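Local coordinates for oligogalacturonate lyase (Yersinia enterocolitica subsp. enterocolitica, PDB 3PE7), which cleaves oligogalacturonates by beta-elimination in the cytoplasm, probably with the help of a manganese ion bound in its seven-bladed beta-propeller, at residues A[116-121]-A[169-174]. Numbering follows the deposited sequence.
Sequences VVYQVP and RLMRVD
Arg169 opens the contact by bringing the end of its guanidinium against the ring of Pro121, with NH2 3.6 Å from CG; the proline carbon meets the rim of the guanidinium rather than either face. Although CG of Arg169 is folded between the backbone N and the carbonyl carbon (chi1 61°), beyond it the chain is extended as far as NE, and this reach places the guanidinium beside Pro121. There NH2 forms a salt bridge with Glu143, and Arg169 also makes a cation-pi contact with Trp124. Two residues on, the side chain of Met171 curls round and sets its CE 4.3 Å from Tyr118 OH, a loose touch. The hydroxyl of buried Tyr118 is satisfied by a hydrogen bond to Glu143, whose carboxylate thus serves both segments through different oxygens. Val173 then makes the principal apolar contact. Its CG2 sits 3.8 Å from the centroid of the Tyr118 ring and only 9° off the normal, a CH-pi contact squarely over one face, while CG1 reaches back to Tyr118 CB, also at 3.8 Å. At Asp174 the backbone takes over, its O lying 4.5 Å from Val117 CG1. Packing between beta-propeller blades is exemplified here: strand 114-119, an outermost strand of its sheet, lies against the face of the next one, residues 116-119 running roughly antiparallel to 169-174 (153° between their N-to-C directions), with axes 8.0 Å apart at closest approach. A classic beta bulge pairs Val117 and Tyr118 with Leu104 of strand 103-108, whereas strand 168-174 runs between strands 138-145 and 180-186.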
ATOM      1  N   VAL A 116     -22.050  -6.954   1.496  1.00 17.82           N
ATOM      2  CA  VAL A 116     -20.923  -7.882   1.563  1.00 18.20           C
ATOM      3  C   VAL A 116     -20.751  -8.613   0.232  1.00 17.88           C
ATOM      4  O   VAL A 116     -21.643  -9.333  -0.228  1.00 17.84           O
ATOM      5  CB  VAL A 116     -20.881  -8.787   2.867  1.00 19.15           C
ATOM      6  CG1 VAL A 116     -22.168  -8.805   3.586  1.00 20.52           C
ATOM      7  CG2 VAL A 116     -20.277 -10.181   2.599  1.00 18.97           C
ATOM      8  N   VAL A 117     -19.613  -8.375  -0.407  1.00 16.90           N
ATOM      9  CA  VAL A 117     -19.370  -8.924  -1.731  1.00 17.80           C
ATOM     10  C   VAL A 117     -18.891 -10.369  -1.630  1.00 17.90           C
ATOM     11  O   VAL A 117     -19.293 -11.226  -2.427  1.00 19.02           O
ATOM     12  CB  VAL A 117     -18.353  -8.064  -2.524  1.00 17.83           C
ATOM     13  CG1 VAL A 117     -17.985  -8.744  -3.820  1.00 19.42           C
ATOM     14  CG2 VAL A 117     -18.926  -6.665  -2.792  1.00 20.21           C
ATOM     15  N   TYR A 118     -18.034 -10.642  -0.648  1.00 17.40           N
ATOM     16  CA  TYR A 118     -17.458 -11.976  -0.480  1.00 16.64           C
ATOM     17  C   TYR A 118     -17.099 -12.165   0.981  1.00 16.89           C
ATOM     18  O   TYR A 118     -16.630 -11.218   1.623  1.00 15.76           O
ATOM     19  CB  TYR A 118     -16.201 -12.164  -1.359  1.00 16.78           C
ATOM     20  CG  TYR A 118     -15.407 -13.436  -1.104  1.00 16.30           C
ATOM     21  CD1 TYR A 118     -14.217 -13.407  -0.368  1.00 15.77           C
ATOM     22  CD2 TYR A 118     -15.835 -14.672  -1.616  1.00 17.53           C
ATOM     23  CE1 TYR A 118     -13.475 -14.560  -0.136  1.00 17.53           C
ATOM     24  CE2 TYR A 118     -15.088 -15.849  -1.395  1.00 17.26           C
ATOM     25  CZ  TYR A 118     -13.912 -15.784  -0.637  1.00 20.58           C
ATOM     26  OH  TYR A 118     -13.166 -16.932  -0.412  1.00 18.30           O
ATOM     27  N   GLN A 119     -17.329 -13.376   1.495  1.00 16.51           N
ATOM     28  CA  GLN A 119     -16.899 -13.733   2.842  1.00 16.90           C
ATOM     29  C   GLN A 119     -15.888 -14.875   2.795  1.00 16.76           C
ATOM     30  O   GLN A 119     -16.147 -15.933   2.203  1.00 16.27           O
ATOM     31  CB  GLN A 119     -18.095 -14.126   3.714  1.00 17.64           C
ATOM     32  CG  GLN A 119     -17.706 -14.523   5.127  1.00 19.69           C
ATOM     33  CD  GLN A 119     -18.901 -14.744   6.016  1.00 24.15           C
ATOM     34  OE1 GLN A 119     -19.381 -15.864   6.149  1.00 26.47           O
ATOM     35  NE2 GLN A 119     -19.401 -13.677   6.618  1.00 25.33           N
ATOM     36  N   VAL A 120     -14.732 -14.671   3.426  1.00 16.47           N
ATOM     37  CA  VAL A 120     -13.755 -15.735   3.546  1.00 16.31           C
ATOM     38  C   VAL A 120     -14.441 -16.868   4.323  1.00 17.10           C
ATOM     39  O   VAL A 120     -15.004 -16.617   5.394  1.00 17.62           O
ATOM     40  CB  VAL A 120     -12.482 -15.264   4.278  1.00 16.03           C
ATOM     41  CG1 VAL A 120     -11.478 -16.411   4.422  1.00 14.87           C
ATOM     42  CG2 VAL A 120     -11.839 -14.060   3.524  1.00 15.56           C
ATOM     43  N   PRO A 121     -14.441 -18.087   3.760  1.00 17.70           N
ATOM     44  CA  PRO A 121     -15.179 -19.176   4.432  1.00 18.34           C
ATOM     45  C   PRO A 121     -14.529 -19.621   5.751  1.00 18.94           C
ATOM     46  O   PRO A 121     -13.362 -19.315   6.000  1.00 18.34           O
ATOM     47  CB  PRO A 121     -15.235 -20.298   3.376  1.00 18.32           C
ATOM     48  CG  PRO A 121     -14.181 -19.979   2.373  1.00 18.71           C
ATOM     49  CD  PRO A 121     -13.869 -18.499   2.461  1.00 17.40           C
ATOM     50  N   ARG A 169      -3.739 -20.256  -0.245  1.00 14.69           N
ATOM     51  CA  ARG A 169      -4.311 -20.220  -1.574  1.00 15.05           C
ATOM     52  C   ARG A 169      -4.488 -18.783  -2.065  1.00 15.41           C
ATOM     53  O   ARG A 169      -4.931 -17.891  -1.340  1.00 15.30           O
ATOM     54  CB  ARG A 169      -5.615 -21.035  -1.652  1.00 15.43           C
ATOM     55  CG  ARG A 169      -6.742 -20.570  -0.758  1.00 14.81           C
ATOM     56  CD  ARG A 169      -7.874 -21.609  -0.726  1.00 15.27           C
ATOM     57  NE  ARG A 169      -9.092 -21.027  -0.171  1.00 14.19           N
ATOM     58  CZ  ARG A 169     -10.276 -21.621  -0.119  1.00 17.98           C
ATOM     59  NH1 ARG A 169     -10.435 -22.871  -0.570  1.00 16.82           N
ATOM     60  NH2 ARG A 169     -11.307 -20.970   0.407  1.00 17.24           N
ATOM     61  N   LEU A 170      -4.106 -18.586  -3.322  1.00 15.23           N
ATOM     62  CA  LEU A 170      -4.253 -17.307  -3.998  1.00 15.54           C
ATOM     63  C   LEU A 170      -5.629 -17.356  -4.646  1.00 16.08           C
ATOM     64  O   LEU A 170      -5.871 -18.170  -5.546  1.00 16.10           O
ATOM     65  CB  LEU A 170      -3.151 -17.180  -5.055  1.00 15.22           C
ATOM     66  CG  LEU A 170      -2.836 -15.799  -5.638  1.00 17.08           C
ATOM     67  CD1 LEU A 170      -1.632 -15.944  -6.577  1.00 19.32           C
ATOM     68  CD2 LEU A 170      -4.007 -15.220  -6.377  1.00 19.92           C
ATOM     69  N   MET A 171      -6.529 -16.512  -4.158  1.00 16.51           N
ATOM     70  CA  MET A 171      -7.920 -16.520  -4.577  1.00 17.95           C
ATOM     71  C   MET A 171      -8.196 -15.423  -5.573  1.00 18.69           C
ATOM     72  O   MET A 171      -7.642 -14.343  -5.479  1.00 18.61           O
ATOM     73  CB  MET A 171      -8.855 -16.322  -3.380  1.00 18.45           C
ATOM     74  CG  MET A 171      -8.770 -17.428  -2.331  1.00 19.29           C
ATOM     75  SD  MET A 171      -9.231 -19.013  -3.039  1.00 23.21           S
ATOM     76  CE  MET A 171     -10.903 -18.670  -3.588  1.00 18.23           C
ATOM     77  N   ARG A 172      -9.078 -15.694  -6.524  1.00 19.27           N
ATOM     78  CA  ARG A 172      -9.658 -14.582  -7.234  1.00 20.12           C
ATOM     79  C   ARG A 172     -11.166 -14.573  -7.053  1.00 19.93           C
ATOM     80  O   ARG A 172     -11.821 -15.639  -7.057  1.00 19.97           O
ATOM     81  CB  ARG A 172      -9.184 -14.499  -8.680  1.00 21.64           C
ATOM     82  CG  ARG A 172      -9.738 -15.508  -9.586  1.00 22.82           C
ATOM     83  CD  ARG A 172      -9.752 -14.951 -11.009  1.00 25.79           C
ATOM     84  NE  ARG A 172     -10.762 -15.649 -11.796  1.00 28.22           N
ATOM     85  CZ  ARG A 172     -10.550 -16.771 -12.475  1.00 29.49           C
ATOM     86  NH1 ARG A 172      -9.346 -17.332 -12.497  1.00 28.93           N
ATOM     87  NH2 ARG A 172     -11.548 -17.325 -13.149  1.00 30.81           N
ATOM     88  N   VAL A 173     -11.687 -13.373  -6.834  1.00 19.19           N
ATOM     89  CA  VAL A 173     -13.084 -13.145  -6.503  1.00 18.89           C
ATOM     90  C   VAL A 173     -13.736 -12.280  -7.581  1.00 19.35           C
ATOM     91  O   VAL A 173     -13.188 -11.249  -7.977  1.00 18.37           O
ATOM     92  CB  VAL A 173     -13.248 -12.471  -5.102  1.00 18.74           C
ATOM     93  CG1 VAL A 173     -14.691 -12.036  -4.849  1.00 18.83           C
ATOM     94  CG2 VAL A 173     -12.783 -13.410  -3.979  1.00 19.87           C
ATOM     95  N   ASP A 174     -14.899 -12.726  -8.055  1.00 18.98           N
ATOM     96  CA  ASP A 174     -15.718 -11.956  -8.983  1.00 19.95           C
ATOM     97  C   ASP A 174     -16.600 -10.982  -8.213  1.00 20.50           C
ATOM     98  O   ASP A 174     -17.424 -11.392  -7.375  1.00 20.14           O
ATOM     99  CB  ASP A 174     -16.577 -12.920  -9.810  1.00 20.39           C
ATOM    100  CG  ASP A 174     -17.304 -12.234 -10.952  1.00 22.19           C
ATOM    101  OD1 ASP A 174     -18.050 -11.256 -10.715  1.00 22.92           O
ATOM    102  OD2 ASP A 174     -17.141 -12.712 -12.101  1.00 24.85           O
TER